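Local coordinates for protein manganese lipoxygenase (Gaeumannomyces graminis, PDB 5FX8) that oxidises linoleic and alpha-linolenic acids with molecular oxygen, using a catalytic manganese ion to form 11S- and 13R-hydroperoxy fatty acids, at residues Tyr373-Lys376 against Asp377-Arg381; Thr468-Ala471 against Trp472-Gly476; Asp269-Leu272 against Leu273-Ile276. All blocks are in the same frame, centred on the assembly; numbering follows the deposited sequence.

Contact 1 (Tyr373-Lys376 against Asp377-Arg381)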
ATOM      1  N   TYR A 373      16.707 -12.134  -5.359  1.00  9.35           N
ATOM      2  CA  TYR A 373      17.518 -10.934  -5.475  1.00  9.07           C
ATOM      3  C   TYR A 373      17.315 -10.376  -6.863  1.00  9.86           C
ATOM      4  O   TYR A 373      17.113 -11.134  -7.804  1.00 11.85           O
ATOM      5  CB  TYR A 373      18.984 -11.248  -5.251  1.00 10.18           C
ATOM      6  CG  TYR A 373      19.397 -11.636  -3.861  1.00  8.92           C
ATOM      7  CD1 TYR A 373      18.516 -11.568  -2.805  1.00  8.36           C
ATOM      8  CD2 TYR A 373      20.683 -12.078  -3.611  1.00  8.12           C
ATOM      9  CE1 TYR A 373      18.907 -11.920  -1.539  1.00  8.19           C
ATOM     10  CE2 TYR A 373      21.081 -12.429  -2.339  1.00  8.48           C
ATOM     11  CZ  TYR A 373      20.185 -12.347  -1.311  1.00  8.11           C
ATOM     12  OH  TYR A 373      20.559 -12.691  -0.044  1.00 13.77           O
ATOM     13  N   LEU A 374      17.344  -9.054  -6.993  1.00  9.79           N
ATOM     14  CA  LEU A 374      16.932  -8.403  -8.236  1.00 11.20           C
ATOM     15  C   LEU A 374      17.609  -8.992  -9.468  1.00 11.63           C
ATOM     16  O   LEU A 374      16.949  -9.489 -10.381  1.00 12.96           O
ATOM     17  CB  LEU A 374      17.231  -6.917  -8.171  1.00 11.18           C
ATOM     18  CG  LEU A 374      16.707  -6.169  -9.393  1.00 11.66           C
ATOM     19  CD1 LEU A 374      15.218  -6.033  -9.292  1.00  7.19           C
ATOM     20  CD2 LEU A 374      17.373  -4.835  -9.500  1.00  9.92           C
ATOM     21  N   GLU A 375      18.928  -8.906  -9.534  1.00 12.05           N
ATOM     22  CA  GLU A 375      19.606  -9.337 -10.743  1.00 14.49           C
ATOM     23  C   GLU A 375      19.611 -10.846 -10.878  1.00 14.70           C
ATOM     24  O   GLU A 375      19.562 -11.360 -11.992  1.00 16.64           O
ATOM     25  CB  GLU A 375      21.019  -8.785 -10.777  1.00 15.66           C
ATOM     26  CG  GLU A 375      21.038  -7.292 -10.927  1.00 17.57           C
ATOM     27  CD  GLU A 375      22.370  -6.760 -11.375  1.00 30.76           C
ATOM     28  OE1 GLU A 375      23.376  -7.504 -11.284  1.00 35.07           O
ATOM     29  OE2 GLU A 375      22.404  -5.595 -11.837  1.00 37.50           O
ATOM     30  N   LYS A 376      19.657 -11.573  -9.773  1.00 12.29           N
ATOM     31  CA  LYS A 376      19.587 -13.018  -9.878  1.00 12.13           C
ATOM     32  C   LYS A 376      18.258 -13.453 -10.495  1.00 14.41           C
ATOM     33  O   LYS A 376      18.227 -14.305 -11.391  1.00 23.29           O
ATOM     34  CB  LYS A 376      19.816 -13.616  -8.496  1.00 11.99           C
ATOM     35  CG  LYS A 376      19.700 -15.097  -8.436  1.00 18.06           C
ATOM     36  CD  LYS A 376      20.669 -15.795  -9.377  1.00 30.90           C
ATOM     37  CE  LYS A 376      20.429 -17.315  -9.427  1.00 36.59           C
ATOM     38  NZ  LYS A 376      21.459 -18.045 -10.238  1.00 42.22           N
ATOM     39  N   ASP A 377      17.154 -12.838 -10.065  1.00 13.12           N
ATOM     40  CA  ASP A 377      15.853 -13.128 -10.647  1.00 11.65           C
ATOM     41  C   ASP A 377      15.803 -12.755 -12.120  1.00 16.42           C
ATOM     42  O   ASP A 377      15.430 -13.572 -12.970  1.00 23.11           O
ATOM     43  CB  ASP A 377      14.782 -12.385  -9.875  1.00 10.41           C
ATOM     44  CG  ASP A 377      13.436 -12.493 -10.515  1.00 18.33           C
ATOM     45  OD1 ASP A 377      13.036 -13.619 -10.866  1.00 25.24           O
ATOM     46  OD2 ASP A 377      12.762 -11.463 -10.678  1.00 21.30           O
ATOM     47  N   LEU A 378      16.156 -11.507 -12.447  1.00 16.65           N
ATOM     48  CA  LEU A 378      16.016 -11.070 -13.832  1.00 13.22           C
ATOM     49  C   LEU A 378      16.951 -11.831 -14.746  1.00 13.08           C
ATOM     50  O   LEU A 378      16.627 -12.066 -15.907  1.00 12.90           O
ATOM     51  CB  LEU A 378      16.271  -9.573 -13.955  1.00 12.79           C
ATOM     52  CG  LEU A 378      15.317  -8.658 -13.204  1.00 11.72           C
ATOM     53  CD1 LEU A 378      15.774  -7.206 -13.226  1.00  9.56           C
ATOM     54  CD2 LEU A 378      13.914  -8.797 -13.749  1.00  9.81           C
ATOM     55  N   ARG A 379      18.116 -12.217 -14.250  1.00 14.04           N
ATOM     56  CA  ARG A 379      19.031 -12.978 -15.085  1.00 14.86           C
ATOM     57  C   ARG A 379      18.530 -14.387 -15.278  1.00 14.09           C
ATOM     58  O   ARG A 379      18.663 -14.951 -16.360  1.00 15.24           O
ATOM     59  CB  ARG A 379      20.433 -13.006 -14.488  1.00 14.72           C
ATOM     60  CG  ARG A 379      21.219 -11.762 -14.710  1.00 17.55           C
ATOM     61  CD  ARG A 379      22.649 -11.960 -14.290  1.00 16.42           C
ATOM     62  NE  ARG A 379      23.376 -10.704 -14.282  1.00 20.33           N
ATOM     63  CZ  ARG A 379      23.943 -10.166 -15.352  1.00 19.22           C
ATOM     64  NH1 ARG A 379      23.865 -10.789 -16.507  1.00 19.85           N
ATOM     65  NH2 ARG A 379      24.590  -9.016 -15.260  1.00 21.99           N
ATOM     66  N   SER A 380      17.956 -14.979 -14.241  1.00 14.40           N
ATOM     67  CA  SER A 380      17.360 -16.287 -14.428  1.00 13.95           C
ATOM     68  C   SER A 380      16.225 -16.244 -15.450  1.00 13.61           C
ATOM     69  O   SER A 380      16.009 -17.220 -16.160  1.00 20.14           O
ATOM     70  CB  SER A 380      16.866 -16.829 -13.102  1.00 13.72           C
ATOM     71  OG  SER A 380      15.544 -16.376 -12.914  1.00 26.87           O
ATOM     72  N   ARG A 381      15.497 -15.138 -15.557  1.00 13.28           N
ATOM     73  CA  ARG A 381      14.514 -14.998 -16.621  1.00 12.48           C
ATOM     74  C   ARG A 381      15.070 -14.414 -17.912  1.00 14.44           C
ATOM     75  O   ARG A 381      14.293 -14.176 -18.833  1.00 15.38           O
ATOM     76  CB  ARG A 381      13.345 -14.138 -16.157  1.00 11.64           C
ATOM     77  CG  ARG A 381      12.551 -14.821 -15.080  1.00 11.71           C
ATOM     78  CD  ARG A 381      11.374 -14.047 -14.642  1.00  9.88           C
ATOM     79  NE  ARG A 381      11.723 -12.920 -13.811  1.00  9.70           N
ATOM     80  CZ  ARG A 381      11.115 -11.758 -13.889  1.00  9.59           C
ATOM     81  NH1 ARG A 381      10.162 -11.577 -14.758  1.00  9.95           N
ATOM     82  NH2 ARG A 381      11.453 -10.787 -13.097  1.00 11.78           N
TER
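Leu374 and Leu378 touch one turn apart in a local i/i+4 contact along a short surface alpha-helix, 374-380, of the lipoxygenase fold. Tyr373 stands at the N-cap position, and its carbonyl receives the first bond of the run: Asp377 N lies 2.8 Å from Tyr373 O. Three more backbone bonds follow, from Leu378, Arg379 and Ser380 to the carbonyls of Leu374, Glu375 and Lys376.

One flank of the helix is apolar. The branch point of Leu374, CG, comes within 4.1 Å of Leu378 CD1, the two side chains crossing at a slant. Both lean on helix 396-420, where Tyr398 touches each of them. Next to this flank runs a charged pair that does not close: Glu375 OE1 lies at the edge of the Arg379 guanidinium, near its plane, but remains 4.4 Å from Arg379 NE. Each group has a partner outside the helix, Glu375 OE2 binding the hydroxyl of Tyr398 and Arg379 NH1 the carbonyl oxygen of Ala232 in the zonadhesin chain. The Arg379 chain, extended from CG to NE, ends at that second protein.

Asp377 gathers several bonds at the end of the helix. Its main-chain O accepts both Arg381 N and Ser380 OG, the hydroxyl being turned between its own backbone N and carbonyl carbon (chi1 88°) to bond at 2.8 Å from Asp377 O. Arg381, whose NH1 also reaches the carbonyls of Pro173 and Leu176, grips the Asp377 carboxylate side-on with two nitrogens, one to each oxygen, approaching from above the carboxylate plane: NE is 3.3 Å from Asp377 OD1, and NH2 closes the salt bridge at 2.8 Å from Asp377 OD2.

Contact 2 (Thr468-Ala471 against Trp472-Gly476)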
ATOM      1  N   THR A 468      19.666  -5.688   2.486  1.00  7.97           N
ATOM      2  CA  THR A 468      19.227  -4.966   1.302  1.00  9.05           C
ATOM      3  C   THR A 468      17.981  -5.593   0.696  1.00 15.40           C
ATOM      4  O   THR A 468      17.039  -4.891   0.322  1.00  7.44           O
ATOM      5  CB  THR A 468      20.349  -4.926   0.285  1.00  8.25           C
ATOM      6  OG1 THR A 468      21.516  -4.466   0.941  1.00  9.37           O
ATOM      7  CG2 THR A 468      20.033  -3.968  -0.799  1.00  7.28           C
ATOM      8  N   HIS A 469      17.959  -6.907   0.596  1.00  7.98           N
ATOM      9  CA  HIS A 469      16.821  -7.557  -0.015  1.00 13.38           C
ATOM     10  C   HIS A 469      15.572  -7.406   0.844  1.00  8.67           C
ATOM     11  O   HIS A 469      14.467  -7.260   0.312  1.00  9.65           O
ATOM     12  CB  HIS A 469      17.160  -9.015  -0.266  1.00  8.05           C
ATOM     13  CG  HIS A 469      16.149  -9.717  -1.089  1.00  7.86           C
ATOM     14  ND1 HIS A 469      15.812  -9.307  -2.354  1.00  8.23           N
ATOM     15  CD2 HIS A 469      15.371 -10.784  -0.816  1.00 13.81           C
ATOM     16  CE1 HIS A 469      14.874 -10.100  -2.834  1.00  8.81           C
ATOM     17  NE2 HIS A 469      14.590 -11.006  -1.919  1.00 11.05           N
ATOM     18  N   VAL A 470      15.713  -7.411   2.169  1.00  8.97           N
ATOM     19  CA  VAL A 470      14.519  -7.213   2.974  1.00  6.40           C
ATOM     20  C   VAL A 470      14.002  -5.795   2.807  1.00  8.93           C
ATOM     21  O   VAL A 470      12.817  -5.586   2.526  1.00 18.28           O
ATOM     22  CB  VAL A 470      14.747  -7.550   4.452  1.00  6.42           C
ATOM     23  CG1 VAL A 470      13.491  -7.206   5.186  1.00  6.00           C
ATOM     24  CG2 VAL A 470      15.034  -9.002   4.625  1.00  5.85           C
ATOM     25  N   ALA A 471      14.880  -4.796   2.946  1.00  6.33           N
ATOM     26  CA  ALA A 471      14.401  -3.434   2.770  1.00  7.97           C
ATOM     27  C   ALA A 471      13.804  -3.244   1.381  1.00  5.28           C
ATOM     28  O   ALA A 471      12.836  -2.503   1.221  1.00  6.99           O
ATOM     29  CB  ALA A 471      15.514  -2.424   3.043  1.00  3.79           C
ATOM     30  N   TRP A 472      14.343  -3.938   0.376  1.00  5.83           N
ATOM     31  CA  TRP A 472      13.894  -3.764  -0.994  1.00  9.69           C
ATOM     32  C   TRP A 472      12.506  -4.367  -1.184  1.00 11.22           C
ATOM     33  O   TRP A 472      11.663  -3.792  -1.873  1.00 10.69           O
ATOM     34  CB  TRP A 472      14.927  -4.371  -1.967  1.00  6.02           C
ATOM     35  CG  TRP A 472      14.305  -4.803  -3.245  1.00  7.73           C
ATOM     36  CD1 TRP A 472      14.058  -6.081  -3.638  1.00  6.31           C
ATOM     37  CD2 TRP A 472      13.751  -3.957  -4.264  1.00  9.04           C
ATOM     38  NE1 TRP A 472      13.401  -6.085  -4.833  1.00  6.33           N
ATOM     39  CE2 TRP A 472      13.194  -4.793  -5.236  1.00  5.67           C
ATOM     40  CE3 TRP A 472      13.662  -2.577  -4.438  1.00  6.12           C
ATOM     41  CZ2 TRP A 472      12.577  -4.298  -6.361  1.00  5.47           C
ATOM     42  CZ3 TRP A 472      13.044  -2.097  -5.555  1.00  6.04           C
ATOM     43  CH2 TRP A 472      12.504  -2.944  -6.494  1.00  5.96           C
ATOM     44  N   ILE A 473      12.232  -5.489  -0.529  1.00  7.47           N
ATOM     45  CA  ILE A 473      10.885  -6.034  -0.535  1.00  6.18           C
ATOM     46  C   ILE A 473       9.917  -5.088   0.159  1.00 13.01           C
ATOM     47  O   ILE A 473       8.852  -4.767  -0.377  1.00  6.39           O
ATOM     48  CB  ILE A 473      10.877  -7.423   0.110  1.00  9.65           C
ATOM     49  CG1 ILE A 473      11.563  -8.417  -0.801  1.00  6.81           C
ATOM     50  CG2 ILE A 473       9.465  -7.903   0.371  1.00  5.46           C
ATOM     51  CD1 ILE A 473      11.891  -9.669  -0.059  1.00  7.99           C
ATOM     52  N   THR A 474      10.255  -4.614   1.344  1.00 18.76           N
ATOM     53  CA  THR A 474       9.191  -3.885   2.010  1.00  7.13           C
ATOM     54  C   THR A 474       9.028  -2.480   1.471  1.00 10.77           C
ATOM     55  O   THR A 474       7.948  -1.910   1.593  1.00 10.47           O
ATOM     56  CB  THR A 474       9.382  -3.848   3.537  1.00  9.91           C
ATOM     57  OG1 THR A 474      10.445  -2.967   3.902  1.00  7.23           O
ATOM     58  CG2 THR A 474       9.666  -5.215   4.044  1.00  5.21           C
ATOM     59  N   GLY A 475      10.040  -1.916   0.841  1.00 10.22           N
ATOM     60  CA  GLY A 475       9.869  -0.534   0.460  1.00  7.15           C
ATOM     61  C   GLY A 475       9.877  -0.345  -1.032  1.00  7.62           C
ATOM     62  O   GLY A 475       9.866   0.782  -1.507  1.00 10.55           O
ATOM     63  N   GLY A 476       9.918  -1.442  -1.772  1.00  7.42           N
ATOM     64  CA  GLY A 476      10.049  -1.416  -3.214  1.00  7.55           C
ATOM     65  C   GLY A 476       9.273  -2.501  -3.932  1.00  6.87           C
ATOM     66  O   GLY A 476       8.264  -2.199  -4.545  1.00 16.67           O
TER
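Thr468 offers its carbonyl to the amide of Trp472, with Thr468 O 2.9 Å from Trp472 N, the earliest of four i/i+4 bonds that link 468-471 to 472-476 within helix 460-481, whose residues here are buried. Its hydroxyl is bonded one turn back, to Val464 O.

His469 carries the main side-chain contact. With CG anti to the backbone N (chi1 -171°), its imidazole swings along the helix toward Ile473, whose terminal CD1 sits over one ring face in a CH-pi contact, 3.9 Å from the centroid. His469 ND1 also lies near the plane of the Trp472 indole, at its edge, 3.9 Å from Trp472 CD1; the two ring planes are inclined at 36°. Phe369 adds an edge-to-face partner to the imidazole.

This is the helix that carries the manganese ligand His478, with the ligand Asn482 just beyond it, and the side chain of Ile473 comes within about 5 Å of that of His478. The helix widens here into a pi-type turn at 473-476.

Val470 accepts Thr474 N at 3.0 Å from Val470 O, and its CG1 approaches the methyl CG2 of Thr474. The hydroxyl of Thr474 turns instead to Phe614 O, on the C-terminal segment that ends in the metal ligand Val618. Ala471, packed against Leu321 and Ile408, receives Gly475 N 2.9 Å from its O.

Contact 3 (Asp269-Leu272 against Leu273-Ile276)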
ATOM      1  N   ASP A 269     -11.733  -5.211 -32.061  1.00 36.23           N
ATOM      2  CA  ASP A 269     -12.323  -5.589 -30.779  1.00 27.86           C
ATOM      3  C   ASP A 269     -11.845  -6.946 -30.315  1.00 24.32           C
ATOM      4  O   ASP A 269     -11.742  -7.172 -29.114  1.00 25.89           O
ATOM      5  CB  ASP A 269     -13.836  -5.590 -30.854  1.00 33.48           C
ATOM      6  CG  ASP A 269     -14.392  -4.222 -31.078  1.00 37.86           C
ATOM      7  OD1 ASP A 269     -13.791  -3.260 -30.568  1.00 37.55           O
ATOM      8  OD2 ASP A 269     -15.411  -4.102 -31.784  1.00 52.76           O
ATOM      9  N   ASP A 270     -11.542  -7.861 -31.226  1.00 24.32           N
ATOM     10  CA  ASP A 270     -11.008  -9.136 -30.774  1.00 23.11           C
ATOM     11  C   ASP A 270      -9.649  -8.958 -30.121  1.00 22.42           C
ATOM     12  O   ASP A 270      -9.379  -9.541 -29.067  1.00 20.02           O
ATOM     13  CB  ASP A 270     -10.905 -10.122 -31.924  1.00 27.26           C
ATOM     14  CG  ASP A 270     -12.249 -10.658 -32.352  1.00 31.31           C
ATOM     15  OD1 ASP A 270     -13.243 -10.451 -31.633  1.00 30.82           O
ATOM     16  OD2 ASP A 270     -12.305 -11.295 -33.422  1.00 36.07           O
ATOM     17  N   TRP A 271      -8.765  -8.173 -30.739  1.00 22.09           N
ATOM     18  CA  TRP A 271      -7.441  -8.007 -30.162  1.00 19.98           C
ATOM     19  C   TRP A 271      -7.528  -7.242 -28.866  1.00 19.44           C
ATOM     20  O   TRP A 271      -6.871  -7.599 -27.883  1.00 21.79           O
ATOM     21  CB  TRP A 271      -6.503  -7.297 -31.129  1.00 18.61           C
ATOM     22  CG  TRP A 271      -5.191  -6.889 -30.518  1.00 15.95           C
ATOM     23  CD1 TRP A 271      -4.757  -5.629 -30.341  1.00 18.80           C
ATOM     24  CD2 TRP A 271      -4.163  -7.744 -29.984  1.00 18.48           C
ATOM     25  NE1 TRP A 271      -3.515  -5.619 -29.745  1.00 19.59           N
ATOM     26  CE2 TRP A 271      -3.127  -6.905 -29.514  1.00 17.47           C
ATOM     27  CE3 TRP A 271      -4.014  -9.128 -29.856  1.00 14.97           C
ATOM     28  CZ2 TRP A 271      -1.970  -7.395 -28.933  1.00 13.65           C
ATOM     29  CZ3 TRP A 271      -2.846  -9.619 -29.283  1.00 16.16           C
ATOM     30  CH2 TRP A 271      -1.843  -8.756 -28.832  1.00 14.55           C
ATOM     31  N   LEU A 272      -8.353  -6.201 -28.837  1.00 19.28           N
ATOM     32  CA  LEU A 272      -8.516  -5.457 -27.600  1.00 18.88           C
ATOM     33  C   LEU A 272      -9.035  -6.362 -26.490  1.00 18.65           C
ATOM     34  O   LEU A 272      -8.538  -6.312 -25.360  1.00 16.68           O
ATOM     35  CB  LEU A 272      -9.430  -4.264 -27.829  1.00 17.55           C
ATOM     36  CG  LEU A 272      -9.786  -3.441 -26.599  1.00 19.86           C
ATOM     37  CD1 LEU A 272      -8.579  -2.934 -25.895  1.00 18.47           C
ATOM     38  CD2 LEU A 272     -10.634  -2.285 -26.992  1.00 22.46           C
ATOM     39  N   LEU A 273      -9.980  -7.249 -26.813  1.00 19.61           N
ATOM     40  CA  LEU A 273     -10.525  -8.147 -25.802  1.00 17.51           C
ATOM     41  C   LEU A 273      -9.503  -9.176 -25.365  1.00 16.32           C
ATOM     42  O   LEU A 273      -9.533  -9.634 -24.222  1.00 16.02           O
ATOM     43  CB  LEU A 273     -11.775  -8.855 -26.323  1.00 17.62           C
ATOM     44  CG  LEU A 273     -12.508  -9.685 -25.264  1.00 17.48           C
ATOM     45  CD1 LEU A 273     -12.927  -8.802 -24.132  1.00 14.54           C
ATOM     46  CD2 LEU A 273     -13.704 -10.316 -25.860  1.00 20.93           C
ATOM     47  N   ALA A 274      -8.618  -9.573 -26.268  1.00 16.26           N
ATOM     48  CA  ALA A 274      -7.564 -10.488 -25.880  1.00 15.38           C
ATOM     49  C   ALA A 274      -6.638  -9.826 -24.877  1.00 16.63           C
ATOM     50  O   ALA A 274      -6.242 -10.437 -23.875  1.00 15.65           O
ATOM     51  CB  ALA A 274      -6.804 -10.945 -27.112  1.00 15.71           C
ATOM     52  N   LYS A 275      -6.305  -8.562 -25.117  1.00 17.51           N
ATOM     53  CA  LYS A 275      -5.464  -7.876 -24.165  1.00 13.78           C
ATOM     54  C   LYS A 275      -6.176  -7.706 -22.842  1.00 12.98           C
ATOM     55  O   LYS A 275      -5.536  -7.781 -21.798  1.00 17.96           O
ATOM     56  CB  LYS A 275      -5.017  -6.535 -24.718  1.00 13.16           C
ATOM     57  CG  LYS A 275      -4.070  -6.672 -25.854  1.00 16.07           C
ATOM     58  CD  LYS A 275      -3.534  -5.327 -26.235  1.00 15.97           C
ATOM     59  CE  LYS A 275      -4.568  -4.460 -26.875  1.00 17.36           C
ATOM     60  NZ  LYS A 275      -3.966  -3.133 -27.079  1.00 18.12           N
ATOM     61  N   ILE A 276      -7.492  -7.501 -22.856  1.00 12.66           N
ATOM     62  CA  ILE A 276      -8.229  -7.399 -21.603  1.00 12.69           C
ATOM     63  C   ILE A 276      -8.212  -8.728 -20.850  1.00 13.82           C
ATOM     64  O   ILE A 276      -8.019  -8.760 -19.625  1.00 21.24           O
ATOM     65  CB  ILE A 276      -9.666  -6.908 -21.851  1.00 15.54           C
ATOM     66  CG1 ILE A 276      -9.655  -5.480 -22.390  1.00 16.37           C
ATOM     67  CG2 ILE A 276     -10.436  -6.882 -20.554  1.00 14.31           C
ATOM     68  CD1 ILE A 276     -11.001  -4.896 -22.629  1.00 13.19           C
TER
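Trp271 and Lys275, one turn apart near the start of helix 268-305, show how an aliphatic chain can lie along an aromatic face. The interaction is CH-pi: Lys275 CG stands over the six-membered ring of Trp271, 4.0 Å from its centroid and toward the rim. Farther out, the lysine chain bends at chi3 (-70°) and follows the indole toward its nitrogen, so that Lys275 CD and CE run beside Trp271 NE1. The indole is set for this by its own first torsion, CG lying anti to the backbone N (chi1 170°).

Polar interactions draw the same two side chains to one acceptor outside the pair. Trp271 NE1 donates a hydrogen bond to Asp161 OD1, and Lys275 NZ forms a salt bridge with the same oxygen, with a weak further bond to Thr159 O. The carboxylate therefore gathers an indole N-H and an ammonium group, which would help to stabilise its negative charge beside the buried Trp271 and Lys275.

Apolar contacts are looser. Ala274 CB approaches the indole at 4.3 Å from Trp271 CE3; on another side of the helix Leu272 CG lies 4.4 Å from Ile276 CD1. Beyond the helix, Ile252 touches Trp271, Ala274 and Lys275, and Tyr262 touches Asp270 and Ala274.

Backbone bonds supply the regular frame, each amide from Leu273 to Ile276 reaching the carbonyl four residues before it; Lys275 N, for example, lies 3.0 Å from Trp271 O. Such i/i+4 pairing is characteristic of a continuous alpha-helix, here laid against strands 246-253 and 261-262 of the five-stranded antiparallel sheet. Farther along, the same long helix carries the manganese ligands His290 and His294 of the lipoxygenase active site.

In the fold
Along the chain contact 3 comes first, then contact 1, then contact 2, each on its own helix: 268-305, 374-380 and 460-481. Contacts 1 and 2 are neighbours, with centres 15 Å apart, and they meet where Tyr373 packs edge-to-face on His469, CD1 of the tyrosine 3.5 Å from CG of the histidine. This joins the N-cap of the short helix 374-380 to the buried middle of helix 460-481, which carries His478. Contact 3 is remote, its centre 31 Å from that of contact 1 and 36 Å from that of contact 2. Yet helices 268-305 and 460-481 converge on manganese through His290, His294 and His478, so contacts 2 and 3 lie on two helices of one catalytic centre.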